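Local atomic coordinates of NUDIX hydrolase (Nitrosomonas europaea, PDB entry 2B0V), a protein that probably hydrolyses nucleoside di- and triphosphates and thiamine diphosphate, with magnesium as cofactor. Residues Glu25-Gln37 against Lys120-Ile133. Sequence-based numbering, arbitrary orientation.
Sequences EEIPRGTAIKLNQ and KQAMHRTPLVMQCI. With EDO (1,2-ethanediol), chain D.
Leu35 and His124 form a single parallel beta bridge through two backbone hydrogen bonds. Leu35 N donates to Met123 O at 2.9 Å, and Arg125 N donates to Leu35 O at 2.8 Å. The bridge lays residues 123-125 along the edge of strand 34-36 that faces away from strand 20-26.

The salt bridge joins Arg125 NH1 to Glu26 OE2 at 2.8 Å. NH1 comes from above the carboxylate, 50° out of its plane. Asn36 ND2 donates to the same oxygen from the opposite face, so two N-H groups hold OE2. Arg125 starts with CG opposite its backbone N (chi1 173°), then bends at chi2 across Asn36. Pro28 covers one face of the guanidinium, with its CB 3.4 Å above the plane. A 1,2-ethanediol, probably from crystallisation, accepts a weak bond from NH1 and also bonds Glu59.

The side-chain amide of Gln37 reaches helix 128-137. Its NE2 donates to Val129 O at 3.0 Å, nearly straight and on a lone pair in the carbonyl plane. A bend at chi2 (80°) turns the amide to this oxygen, while Arg86 bonds OE1. Arg86 also holds Asn36 OD1, which lies 3.4 Å from Val129 CG2.

Water links the segments twice. One bridges Lys34 NZ to Ala122 O and His124 O; another joins Asn36 OD1 to Thr126 OG1, which accepts a capping bond from Leu128 N.

Apolar contacts flank the bridge. The methyl CE of selenomethionine Met123 meets Ile33 CG2 at 3.7 Å. Leu35 CD2 lies obliquely against the His124 ring, whose NE2 bonds Ile117 O.

Strand 34-36 and the 27-33 loop thus pack on residues 123-125, and Leu35 to Gln37 reach helix 128-137, within the mixed-sheet alpha/beta Nudix fold.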
loop_
_atom_site.group_PDB
_atom_site.type_symbol
_atom_site.label_atom_id
_atom_site.label_comp_id
_atom_site.label_asym_id
_atom_site.label_seq_id
_atom_site.Cartn_x
_atom_site.Cartn_y
_atom_site.Cartn_z
ATOM N N GLU A 25 -7.338 -3.509 7.575
ATOM C CA GLU A 25 -8.282 -4.605 7.379
ATOM C C GLU A 25 -9.409 -4.047 6.527
ATOM O O GLU A 25 -9.971 -2.993 6.825
ATOM C CB GLU A 25 -8.792 -5.134 8.724
ATOM C CG GLU A 25 -7.631 -5.719 9.516
ATOM C CD GLU A 25 -8.014 -6.261 10.885
ATOM O OE1 GLU A 25 -9.005 -5.772 11.484
ATOM O OE2 GLU A 25 -7.319 -7.199 11.327
ATOM N N GLU A 26 -9.695 -4.735 5.429
ATOM C CA GLU A 26 -10.599 -4.207 4.408
ATOM C C GLU A 26 -11.479 -5.327 3.858
ATOM O O GLU A 26 -11.147 -6.511 3.964
ATOM C CB GLU A 26 -9.796 -3.564 3.264
ATOM C CG GLU A 26 -8.923 -4.587 2.499
ATOM C CD GLU A 26 -7.951 -3.904 1.551
ATOM O OE1 GLU A 26 -7.735 -2.665 1.707
ATOM O OE2 GLU A 26 -7.410 -4.618 0.674
ATOM N N ILE A 27 -12.624 -4.934 3.321
ATOM C CA ILE A 27 -13.528 -5.898 2.695
ATOM C C ILE A 27 -13.615 -5.478 1.226
ATOM O O ILE A 27 -14.393 -4.576 0.891
ATOM C CB ILE A 27 -14.903 -5.881 3.367
ATOM C CG1 ILE A 27 -14.750 -6.191 4.862
ATOM C CG2 ILE A 27 -15.831 -6.865 2.686
ATOM C CD1 ILE A 27 -16.054 -6.114 5.662
ATOM N N PRO A 28 -12.803 -6.113 0.351
ATOM C CA PRO A 28 -12.744 -5.705 -1.073
ATOM C C PRO A 28 -13.992 -6.060 -1.867
ATOM O O PRO A 28 -14.335 -5.369 -2.843
ATOM C CB PRO A 28 -11.549 -6.505 -1.637
ATOM C CG PRO A 28 -10.835 -7.055 -0.458
ATOM C CD PRO A 28 -11.876 -7.221 0.634
ATOM N N ARG A 29 -14.644 -7.148 -1.487
ATOM C CA ARG A 29 -15.868 -7.583 -2.136
ATOM C C ARG A 29 -16.551 -8.451 -1.123
ATOM O O ARG A 29 -15.908 -8.937 -0.182
ATOM C CB ARG A 29 -15.569 -8.381 -3.421
ATOM C CG ARG A 29 -14.882 -9.741 -3.202
ATOM C CD ARG A 29 -14.323 -10.344 -4.512
ATOM N NE ARG A 29 -13.620 -9.335 -5.319
ATOM C CZ ARG A 29 -12.350 -8.961 -5.147
ATOM N NH1 ARG A 29 -11.599 -9.530 -4.205
ATOM N NH2 ARG A 29 -11.825 -8.016 -5.926
ATOM N N GLY A 30 -17.853 -8.631 -1.282
ATOM C CA GLY A 30 -18.590 -9.497 -0.379
ATOM C C GLY A 30 -18.464 -9.073 1.065
ATOM O O GLY A 30 -18.656 -7.895 1.395
ATOM N N THR A 31 -18.091 -10.027 1.920
ATOM C CA THR A 31 -18.043 -9.797 3.358
ATOM C C THR A 31 -16.703 -10.124 4.035
ATOM O O THR A 31 -16.486 -9.746 5.194
ATOM C CB THR A 31 -19.152 -10.584 4.064
ATOM O OG1 THR A 31 -19.109 -11.953 3.638
ATOM C CG2 THR A 31 -20.518 -9.988 3.735
ATOM N N ALA A 32 -15.818 -10.828 3.329
ATOM C CA ALA A 32 -14.574 -11.330 3.946
ATOM C C ALA A 32 -13.573 -10.225 4.225
ATOM O O ALA A 32 -13.238 -9.445 3.331
ATOM C CB ALA A 32 -13.926 -12.387 3.063
ATOM N N ILE A 33 -13.082 -10.191 5.463
ATOM C CA ILE A 33 -12.027 -9.271 5.853
ATOM C C ILE A 33 -10.640 -9.749 5.388
ATOM O O ILE A 33 -10.239 -10.902 5.607
ATOM C CB ILE A 33 -12.031 -8.982 7.376
ATOM C CG1 ILE A 33 -13.368 -8.355 7.794
ATOM C CG2 ILE A 33 -10.895 -8.008 7.799
ATOM C CD1 ILE A 33 -13.554 -8.178 9.328
ATOM N N LYS A 34 -9.904 -8.816 4.772
ATOM C CA LYS A 34 -8.570 -9.091 4.279
ATOM C C LYS A 34 -7.611 -8.074 4.881
ATOM O O LYS A 34 -8.019 -6.948 5.210
ATOM C CB LYS A 34 -8.510 -9.001 2.742
ATOM C CG LYS A 34 -9.442 -9.980 1.990
ATOM C CD LYS A 34 -9.057 -11.448 2.261
ATOM C CE LYS A 34 -10.041 -12.394 1.592
ATOM N NZ LYS A 34 -9.638 -13.834 1.777
ATOM N N LEU A 35 -6.367 -8.473 5.059
ATOM C CA LEU A 35 -5.286 -7.563 5.490
ATOM C C LEU A 35 -4.450 -7.106 4.278
ATOM O O LEU A 35 -4.116 -7.902 3.387
ATOM C CB LEU A 35 -4.379 -8.332 6.450
ATOM C CG LEU A 35 -3.370 -7.516 7.240
ATOM C CD1 LEU A 35 -4.111 -6.604 8.233
ATOM C CD2 LEU A 35 -2.386 -8.486 7.956
ATOM N N ASN A 36 -4.063 -5.834 4.271
ATOM C CA ASN A 36 -3.329 -5.302 3.120
ATOM C C ASN A 36 -2.536 -4.064 3.535
ATOM O O ASN A 36 -2.826 -3.439 4.557
ATOM C CB ASN A 36 -4.328 -4.925 2.001
ATOM C CG ASN A 36 -3.684 -4.777 0.604
ATOM O OD1 ASN A 36 -2.516 -5.060 0.389
ATOM N ND2 ASN A 36 -4.510 -4.368 -0.364
ATOM N N GLN A 37 -1.515 -3.695 2.770
ATOM C CA GLN A 37 -0.979 -2.331 2.903
ATOM C C GLN A 37 -2.060 -1.316 2.483
ATOM O O GLN A 37 -2.951 -1.674 1.699
ATOM C CB GLN A 37 0.216 -2.145 1.963
ATOM C CG GLN A 37 1.529 -2.699 2.458
ATOM C CD GLN A 37 1.601 -4.225 2.231
ATOM O OE1 GLN A 37 0.977 -4.777 1.297
ATOM N NE2 GLN A 37 2.409 -4.886 3.044
ATOM N N LYS A 120 -1.459 -14.112 10.113
ATOM C CA LYS A 120 -2.680 -13.739 9.405
ATOM C C LYS A 120 -2.555 -13.972 7.898
ATOM O O LYS A 120 -3.347 -13.446 7.124
ATOM C CB LYS A 120 -3.038 -12.289 9.725
ATOM C CG LYS A 120 -3.838 -12.194 11.006
ATOM C CD LYS A 120 -4.287 -10.765 11.227
ATOM C CE LYS A 120 -5.442 -10.732 12.177
ATOM N NZ LYS A 120 -5.064 -11.295 13.481
ATOM N N GLN A 121 -1.533 -14.739 7.498
ATOM C CA GLN A 121 -1.210 -14.973 6.090
ATOM C C GLN A 121 -2.428 -15.419 5.276
ATOM O O GLN A 121 -2.639 -14.915 4.160
ATOM C CB GLN A 121 -0.062 -15.995 5.966
ATOM C CG GLN A 121 0.837 -15.789 4.758
ATOM C CD GLN A 121 2.370 -15.789 5.093
ATOM O OE1 GLN A 121 3.205 -15.631 4.198
ATOM N NE2 GLN A 121 2.721 -15.957 6.372
ATOM N N ALA A 122 -3.251 -16.317 5.835
ATOM C CA ALA A 122 -4.413 -16.792 5.076
ATOM C C ALA A 122 -5.429 -15.689 4.704
ATOM O O ALA A 122 -6.166 -15.850 3.723
ATOM C CB ALA A 122 -5.102 -17.986 5.785
HETATM N N MSE A 123 -5.454 -14.582 5.455
HETATM C CA MSE A 123 -6.402 -13.476 5.164
HETATM C C MSE A 123 -5.686 -12.288 4.493
HETATM O O MSE A 123 -6.286 -11.235 4.304
HETATM C CB MSE A 123 -7.194 -13.039 6.402
HETATM C CG MSE A 123 -6.355 -12.450 7.498
HETATM SE SE MSE A 123 -7.446 -11.915 9.053
HETATM C CE MSE A 123 -7.942 -10.185 8.386
ATOM N N HIS A 124 -4.422 -12.459 4.089
ATOM C CA HIS A 124 -3.785 -11.387 3.305
ATOM C C HIS A 124 -4.540 -11.229 1.986
ATOM O O HIS A 124 -4.938 -12.227 1.345
ATOM C CB HIS A 124 -2.342 -11.702 2.997
ATOM C CG HIS A 124 -1.441 -11.636 4.177
ATOM N ND1 HIS A 124 -0.076 -11.749 4.056
ATOM C CD2 HIS A 124 -1.696 -11.461 5.494
ATOM C CE1 HIS A 124 0.476 -11.691 5.253
ATOM N NE2 HIS A 124 -0.482 -11.508 6.143
ATOM N N ARG A 125 -4.683 -9.975 1.552
ATOM C CA ARG A 125 -5.377 -9.723 0.299
ATOM C C ARG A 125 -4.700 -10.417 -0.901
ATOM O O ARG A 125 -5.375 -11.005 -1.743
ATOM C CB ARG A 125 -5.542 -8.220 0.070
ATOM C CG ARG A 125 -6.100 -7.858 -1.288
ATOM C CD ARG A 125 -7.467 -7.299 -1.162
ATOM N NE ARG A 125 -8.100 -6.903 -2.436
ATOM C CZ ARG A 125 -8.331 -5.643 -2.825
ATOM N NH1 ARG A 125 -7.952 -4.604 -2.067
ATOM N NH2 ARG A 125 -8.950 -5.412 -3.993
ATOM N N THR A 126 -3.379 -10.365 -0.957
ATOM C CA THR A 126 -2.620 -11.031 -2.050
ATOM C C THR A 126 -1.288 -11.489 -1.474
ATOM O O THR A 126 -0.928 -11.072 -0.379
ATOM C CB THR A 126 -2.284 -10.048 -3.213
ATOM O OG1 THR A 126 -1.306 -9.106 -2.765
ATOM C CG2 THR A 126 -3.546 -9.296 -3.759
ATOM N N PRO A 127 -0.550 -12.340 -2.216
ATOM C CA PRO A 127 0.791 -12.711 -1.797
ATOM C C PRO A 127 1.761 -11.527 -1.678
ATOM O O PRO A 127 2.818 -11.651 -1.015
ATOM C CB PRO A 127 1.239 -13.688 -2.903
ATOM C CG PRO A 127 -0.025 -14.238 -3.434
ATOM C CD PRO A 127 -0.917 -13.029 -3.472
ATOM N N LEU A 128 1.407 -10.380 -2.268
ATOM C CA LEU A 128 2.276 -9.204 -2.220
ATOM C C LEU A 128 2.331 -8.521 -0.867
ATOM O O LEU A 128 3.282 -7.762 -0.576
ATOM C CB LEU A 128 1.883 -8.188 -3.296
ATOM C CG LEU A 128 1.813 -8.647 -4.750
ATOM C CD1 LEU A 128 1.763 -7.373 -5.560
ATOM C CD2 LEU A 128 2.995 -9.561 -5.158
ATOM N N VAL A 129 1.315 -8.788 -0.040
ATOM C CA VAL A 129 1.278 -8.168 1.287
ATOM C C VAL A 129 2.521 -8.601 2.027
ATOM O O VAL A 129 3.255 -7.770 2.607
ATOM C CB VAL A 129 0.012 -8.560 2.072
ATOM C CG1 VAL A 129 0.040 -7.928 3.433
ATOM C CG2 VAL A 129 -1.213 -8.055 1.319
HETATM N N MSE A 130 2.783 -9.911 2.014
HETATM C CA MSE A 130 3.963 -10.405 2.689
HETATM C C MSE A 130 5.236 -10.073 1.907
HETATM O O MSE A 130 6.256 -9.664 2.491
HETATM C CB MSE A 130 3.827 -11.933 2.911
HETATM C CG MSE A 130 4.850 -12.532 3.825
HETATM SE SE MSE A 130 4.378 -12.072 5.687
HETATM C CE MSE A 130 5.798 -10.812 5.853
ATOM N N GLN A 131 5.188 -10.226 0.586
ATOM C CA GLN A 131 6.417 -10.046 -0.216
ATOM C C GLN A 131 6.956 -8.622 -0.086
ATOM O O GLN A 131 8.185 -8.414 0.044
ATOM C CB GLN A 131 6.195 -10.382 -1.696
ATOM C CG GLN A 131 7.521 -10.444 -2.499
ATOM C CD GLN A 131 8.476 -11.484 -1.921
ATOM O OE1 GLN A 131 9.614 -11.188 -1.553
ATOM N NE2 GLN A 131 7.980 -12.674 -1.759
ATOM N N CYS A 132 6.061 -7.630 -0.138
ATOM C CA CYS A 132 6.458 -6.200 -0.056
ATOM C C CYS A 132 7.193 -5.923 1.268
ATOM O O CYS A 132 8.177 -5.196 1.342
ATOM C CB CYS A 132 5.223 -5.293 -0.262
ATOM S SG CYS A 132 4.512 -5.362 -1.965
ATOM N N ILE A 133 6.693 -6.540 2.336
ATOM C CA ILE A 133 7.350 -6.388 3.656
ATOM C C ILE A 133 8.711 -7.076 3.700
ATOM O O ILE A 133 9.671 -6.516 4.219
ATOM C CB ILE A 133 6.431 -6.937 4.793
ATOM C CG1 ILE A 133 5.246 -5.992 4.955
ATOM C CG2 ILE A 133 7.202 -7.067 6.118
ATOM C CD1 ILE A 133 4.069 -6.572 5.782
HETATM C C1 EDO D . -7.462 -0.478 -1.679
HETATM O O1 EDO D . -6.739 -1.710 -1.994
HETATM C C2 EDO D . -8.075 0.285 -2.874
HETATM O O2 EDO D . -8.251 1.723 -2.663
HETATM O O HOH W 1 -6.808 -14.293 1.339
HETATM O O HOH W 2 -2.233 -6.878 -1.796
#